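Local coordinates for protein putative thiosulfate sulfurtransferase YOR285W (PDB 3D1P) that transfers sulfur from thiosulfate to glutathione, making S-sulfanylglutathione for mitochondrial hydrogen sulfide metabolism through an enzyme-bound persulfide intermediate, at residues V46-E51 with G101-E106; I95-S100 with S120-S125. All blocks are in the same frame, centred on the assembly; numbering follows the deposited sequence.

Interaction 1. Residues V46-E51 with G101-E106; sequences VREPSE and GKRGGE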
loop_
_atom_site.group_PDB
_atom_site.type_symbol
_atom_site.label_atom_id
_atom_site.label_comp_id
_atom_site.label_asym_id
_atom_site.label_seq_id
_atom_site.Cartn_x
_atom_site.Cartn_y
_atom_site.Cartn_z
ATOM N N VAL A 46 2.393 -1.886 -3.850
ATOM C CA VAL A 46 2.081 -2.006 -5.275
ATOM C C VAL A 46 3.289 -2.446 -6.102
ATOM O O VAL A 46 3.276 -2.330 -7.325
ATOM C CB VAL A 46 1.407 -0.734 -5.835
ATOM C CG1 VAL A 46 0.201 -0.380 -4.993
ATOM C CG2 VAL A 46 2.334 0.440 -5.955
ATOM N N ARG A 47 4.297 -3.011 -5.451
ATOM C CA ARG A 47 5.350 -3.699 -6.186
ATOM C C ARG A 47 4.792 -4.942 -6.895
ATOM O O ARG A 47 3.665 -5.374 -6.654
ATOM C CB ARG A 47 6.487 -4.077 -5.235
ATOM C CG ARG A 47 7.190 -2.883 -4.619
ATOM C CD ARG A 47 8.275 -3.266 -3.632
ATOM N NE ARG A 47 7.682 -4.046 -2.539
ATOM C CZ ARG A 47 8.288 -4.954 -1.818
ATOM N NH1 ARG A 47 9.562 -5.214 -1.965
ATOM N NH2 ARG A 47 7.573 -5.627 -0.928
ATOM N N GLU A 48 5.602 -5.506 -7.786
ATOM C CA GLU A 48 5.218 -6.742 -8.444
ATOM C C GLU A 48 5.292 -7.906 -7.458
ATOM O O GLU A 48 5.985 -7.831 -6.445
ATOM C CB GLU A 48 6.076 -7.017 -9.669
ATOM C CG GLU A 48 5.831 -6.002 -10.789
ATOM C CD GLU A 48 4.371 -5.979 -11.218
ATOM O OE1 GLU A 48 3.877 -7.059 -11.625
ATOM O OE2 GLU A 48 3.696 -4.943 -11.077
ATOM N N PRO A 49 4.610 -9.005 -7.741
ATOM C CA PRO A 49 4.599 -10.134 -6.792
ATOM C C PRO A 49 5.992 -10.663 -6.453
ATOM O O PRO A 49 6.247 -11.057 -5.323
ATOM C CB PRO A 49 3.698 -11.156 -7.485
ATOM C CG PRO A 49 2.744 -10.320 -8.298
ATOM C CD PRO A 49 3.640 -9.241 -8.839
ATOM N N SER A 50 6.903 -10.682 -7.428
ATOM C CA SER A 50 8.245 -11.153 -7.205
ATOM C C SER A 50 8.958 -10.267 -6.214
ATOM O O SER A 50 9.464 -10.816 -5.189
ATOM C CB SER A 50 8.943 -11.299 -8.554
ATOM O OG SER A 50 8.864 -10.121 -9.310
ATOM N N GLU A 51 8.800 -8.938 -6.350
ATOM C CA GLU A 51 9.370 -7.984 -5.363
ATOM C C GLU A 51 8.788 -8.184 -3.962
ATOM O O GLU A 51 9.468 -8.200 -2.921
ATOM C CB GLU A 51 9.133 -6.545 -5.787
ATOM C CG GLU A 51 9.883 -6.058 -7.006
ATOM C CD GLU A 51 9.397 -4.705 -7.505
ATOM O OE1 GLU A 51 8.326 -4.641 -8.128
ATOM O OE2 GLU A 51 10.076 -3.683 -7.237
ATOM N N GLY A 101 8.942 4.633 -4.565
ATOM C CA GLY A 101 7.838 5.544 -4.379
ATOM C C GLY A 101 7.016 5.895 -5.601
ATOM O O GLY A 101 5.878 6.310 -5.450
ATOM N N LYS A 102 7.556 5.797 -6.812
ATOM C CA LYS A 102 6.816 6.322 -7.979
ATOM C C LYS A 102 5.516 5.573 -8.204
ATOM O O LYS A 102 4.452 6.172 -8.435
ATOM C CB LYS A 102 7.651 6.290 -9.234
ATOM C CG LYS A 102 6.916 6.878 -10.440
ATOM C CD LYS A 102 7.792 7.057 -11.640
ATOM C CE LYS A 102 7.008 7.320 -12.918
ATOM N NZ LYS A 102 7.867 7.806 -13.999
ATOM N N ARG A 103 5.597 4.231 -8.229
ATOM C CA ARG A 103 4.407 3.449 -8.469
ATOM C C ARG A 103 3.396 3.626 -7.343
ATOM O O ARG A 103 2.187 3.666 -7.592
ATOM C CB ARG A 103 4.755 1.979 -8.647
ATOM C CG ARG A 103 5.614 1.717 -9.884
ATOM C CD ARG A 103 6.144 0.309 -9.882
ATOM N NE ARG A 103 7.174 0.118 -8.882
ATOM C CZ ARG A 103 7.719 -1.035 -8.531
ATOM N NH1 ARG A 103 7.184 -2.176 -8.940
ATOM N NH2 ARG A 103 8.786 -1.070 -7.744
ATOM N N GLY A 104 3.868 3.690 -6.095
ATOM C CA GLY A 104 2.969 3.979 -4.987
ATOM C C GLY A 104 2.182 5.276 -5.198
ATOM O O GLY A 104 0.986 5.331 -4.960
ATOM N N GLY A 105 2.867 6.306 -5.654
ATOM C CA GLY A 105 2.210 7.567 -5.895
ATOM C C GLY A 105 1.171 7.470 -7.001
ATOM O O GLY A 105 0.078 8.059 -6.912
ATOM N N GLU A 106 1.495 6.732 -8.059
ATOM C CA GLU A 106 0.560 6.532 -9.179
ATOM C C GLU A 106 -0.680 5.789 -8.716
ATOM O O GLU A 106 -1.813 6.113 -9.094
ATOM C CB GLU A 106 1.218 5.743 -10.323
ATOM C CG GLU A 106 2.266 6.536 -11.083
ATOM C CD GLU A 106 1.721 7.897 -11.594
ATOM O OE1 GLU A 106 0.655 7.906 -12.229
ATOM O OE2 GLU A 106 2.315 8.954 -11.304
HETATM O O HOH W 1 4.489 -2.744 -9.813
#
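E51 and R103 meet end-on in a two-pronged salt bridge that, in this rhodanese fold, ties the start of helix 49-54 to the first turn of helix 102-112, the helix that follows the active-site loop. NH1 of R103 gives a nearly straight bond to OE1 of E51 (2.8 Å, 178°), and NH2 of R103 reaches OE2 of E51 at 3.0 Å. Both oxygens use their syn lone pairs, and the carboxylate lies within 10° of the guanidinium plane, so the two flat groups meet edge to edge. The arginine arrives there by a bend at chi3 (-72°), whereas E51 comes from the opposite direction on a chain extended beyond CG. OE1 of E51 also takes the backbone N-H of E48, the N-cap residue, at 2.9 Å on its anti side, well out of the carboxylate plane. A water adds a further link, accepting from NH1 of R103 while donating to V46 O and E48 OE2; the other E48 oxygen, OE1, binds S67. Were E51 cut to an alanine, the R103 guanidinium would probably lose its carboxylate mate and be less firmly fixed, with the water still on NH1, and E48 N would lack this acceptor. R47 sends its own guanidinium away to D45. CG2 of V46 packs by van der Waals contact on the helix backbone, 3.6 Å from G104 N, with R103 CB its carbon neighbour.

Interaction 2. Residues I95-S100 with S120-S125; sequences IFYCAS and SLYPGS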
loop_
_atom_site.group_PDB
_atom_site.type_symbol
_atom_site.label_atom_id
_atom_site.label_comp_id
_atom_site.label_asym_id
_atom_site.label_seq_id
_atom_site.Cartn_x
_atom_site.Cartn_y
_atom_site.Cartn_z
ATOM N N ILE A 95 -2.694 3.143 2.666
ATOM C CA ILE A 95 -1.364 3.737 2.637
ATOM C C ILE A 95 -0.586 3.076 1.504
ATOM O O ILE A 95 -0.339 1.880 1.554
ATOM C CB ILE A 95 -0.621 3.547 3.954
ATOM C CG1 ILE A 95 -1.447 4.032 5.132
ATOM C CG2 ILE A 95 0.735 4.262 3.881
ATOM C CD1 ILE A 95 -0.775 3.795 6.511
ATOM N N PHE A 96 -0.211 3.853 0.492
ATOM C CA PHE A 96 0.369 3.317 -0.718
ATOM C C PHE A 96 1.884 3.464 -0.750
ATOM O O PHE A 96 2.436 4.513 -0.378
ATOM C CB PHE A 96 -0.165 4.088 -1.926
ATOM C CG PHE A 96 -1.594 3.802 -2.199
ATOM C CD1 PHE A 96 -1.965 2.797 -3.088
ATOM C CD2 PHE A 96 -2.600 4.502 -1.536
ATOM C CE1 PHE A 96 -3.307 2.530 -3.311
ATOM C CE2 PHE A 96 -3.943 4.206 -1.754
ATOM C CZ PHE A 96 -4.269 3.206 -2.618
ATOM N N TYR A 97 2.557 2.440 -1.275
ATOM C CA TYR A 97 4.017 2.490 -1.453
ATOM C C TYR A 97 4.424 1.396 -2.436
ATOM O O TYR A 97 3.685 0.455 -2.712
ATOM C CB TYR A 97 4.747 2.328 -0.115
ATOM C CG TYR A 97 4.353 1.105 0.660
ATOM C CD1 TYR A 97 5.040 -0.095 0.498
ATOM C CD2 TYR A 97 3.304 1.113 1.565
ATOM C CE1 TYR A 97 4.695 -1.217 1.194
ATOM C CE2 TYR A 97 2.923 -0.009 2.265
ATOM C CZ TYR A 97 3.629 -1.190 2.101
ATOM O OH TYR A 97 3.264 -2.290 2.820
ATOM N N CYS A 98 5.664 1.526 -2.897
ATOM C CA CYS A 98 6.274 0.519 -3.770
ATOM C C CYS A 98 7.699 0.241 -3.252
ATOM O O CYS A 98 7.857 -0.141 -2.100
ATOM C CB CYS A 98 6.154 0.908 -5.267
ATOM S SG CYS A 98 6.897 2.489 -5.693
ATOM N N ALA A 99 8.706 0.407 -4.133
ATOM C CA ALA A 99 10.124 0.264 -3.761
ATOM C C ALA A 99 10.707 1.659 -3.517
ATOM O O ALA A 99 11.105 1.960 -2.400
ATOM C CB ALA A 99 10.889 -0.495 -4.822
ATOM N N SER A 100 10.729 2.507 -4.554
ATOM C CA SER A 100 11.270 3.837 -4.414
ATOM C C SER A 100 10.222 4.949 -4.351
ATOM O O SER A 100 10.575 6.097 -4.092
ATOM C CB SER A 100 12.290 4.170 -5.508
ATOM O OG SER A 100 11.763 4.067 -6.767
ATOM N N SER A 120 -3.192 7.733 1.750
ATOM C CA SER A 120 -1.949 8.259 2.245
ATOM C C SER A 120 -0.797 7.639 1.500
ATOM O O SER A 120 -0.959 6.649 0.782
ATOM C CB SER A 120 -1.798 7.957 3.738
ATOM O OG SER A 120 -2.914 8.430 4.445
ATOM N N LEU A 121 0.396 8.207 1.701
ATOM C CA LEU A 121 1.627 7.696 1.085
ATOM C C LEU A 121 2.642 7.337 2.152
ATOM O O LEU A 121 2.776 8.019 3.171
ATOM C CB LEU A 121 2.309 8.746 0.219
ATOM C CG LEU A 121 1.553 9.219 -0.992
ATOM C CD1 LEU A 121 2.233 10.425 -1.629
ATOM C CD2 LEU A 121 1.429 8.102 -2.012
ATOM N N TYR A 122 3.402 6.297 1.856
ATOM C CA TYR A 122 4.690 6.026 2.512
ATOM C C TYR A 122 5.729 6.303 1.427
ATOM O O TYR A 122 6.108 5.412 0.680
ATOM C CB TYR A 122 4.768 4.589 3.009
ATOM C CG TYR A 122 6.089 4.148 3.565
ATOM C CD1 TYR A 122 6.408 2.804 3.601
ATOM C CD2 TYR A 122 7.037 5.045 4.058
ATOM C CE1 TYR A 122 7.569 2.357 4.186
ATOM C CE2 TYR A 122 8.227 4.613 4.632
ATOM C CZ TYR A 122 8.503 3.250 4.682
ATOM O OH TYR A 122 9.636 2.757 5.248
ATOM N N PRO A 123 6.136 7.572 1.257
ATOM C CA PRO A 123 6.943 7.916 0.080
ATOM C C PRO A 123 8.246 7.130 -0.004
ATOM O O PRO A 123 8.685 6.785 -1.088
ATOM C CB PRO A 123 7.161 9.438 0.229
ATOM C CG PRO A 123 6.545 9.820 1.347
ATOM C CD PRO A 123 5.805 8.774 2.044
ATOM N N GLY A 124 8.891 6.923 1.144
ATOM C CA GLY A 124 10.143 6.223 1.151
ATOM C C GLY A 124 10.033 4.777 0.705
ATOM O O GLY A 124 10.985 4.196 0.178
ATOM N N SER A 125 8.854 4.192 0.928
ATOM C CA SER A 125 8.503 2.913 0.364
ATOM C C SER A 125 9.414 1.800 0.902
ATOM O O SER A 125 10.053 1.945 1.935
ATOM C CB SER A 125 8.436 3.010 -1.162
ATOM O OG SER A 125 7.299 3.788 -1.570
HETATM O O HOH W 2 4.533 5.861 -1.732
#
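I95 and S120 pair as neighbours in parallel strands, the two strands of a beta-alpha-beta unit whose crossover is helix 102-112, within the rhodanese sheet. CG2 of I95 rests against CB of Y122 at 4.1 Å. F96 then bonds both ways through its backbone: its N donates to S120 O, and its O accepts from Y122 N at 3.0 Å. Its side chain lies on the other side of the sheet, with S120 O at the ring edge, and packs against helix 102-112. With Y97 the side chains return to the I95 side. The chi1 of Y97, 54°, sets CG between its backbone N and carbonyl carbon and turns the ring so that one face receives the edge of Y122, a T-shaped pair with planes at 69° and centroids 5.7 Å apart. The far end of Y122 is held by D128. At C98, the cysteine that carries the persulfide intermediate, the strand has given way to the active-site loop, and C98 N donates to S125 OG at 3.1 Å. That hydroxyl links the two segments, donating in turn to Y122 O at 3.0 Å, nearly in line with that C=O bond. Past C98, A99 O sits 3.1 Å from CB of S125.

How the interactions relate
From the N terminus, strand 41-45 runs into 46-51, and interaction 1 closes a long loop when 101-106 returns to it. Within that loop the chain passes strand 61-62, helix 76-83 and strand 93-97, reaching 95-100 just before 101-106. Interaction 2 then closes a shorter loop around helix 102-112 when 120-125 arrives. The segments alternate along the chain, so the two loops cross, and both include the active-site loop. A probable hydrogen bond from V46 N to Y97 O joins the contacts, and C98 SG packs against the backbone nitrogens of R103 and G104. Together they tie the central sheet to the helix starts around the catalytic cysteine.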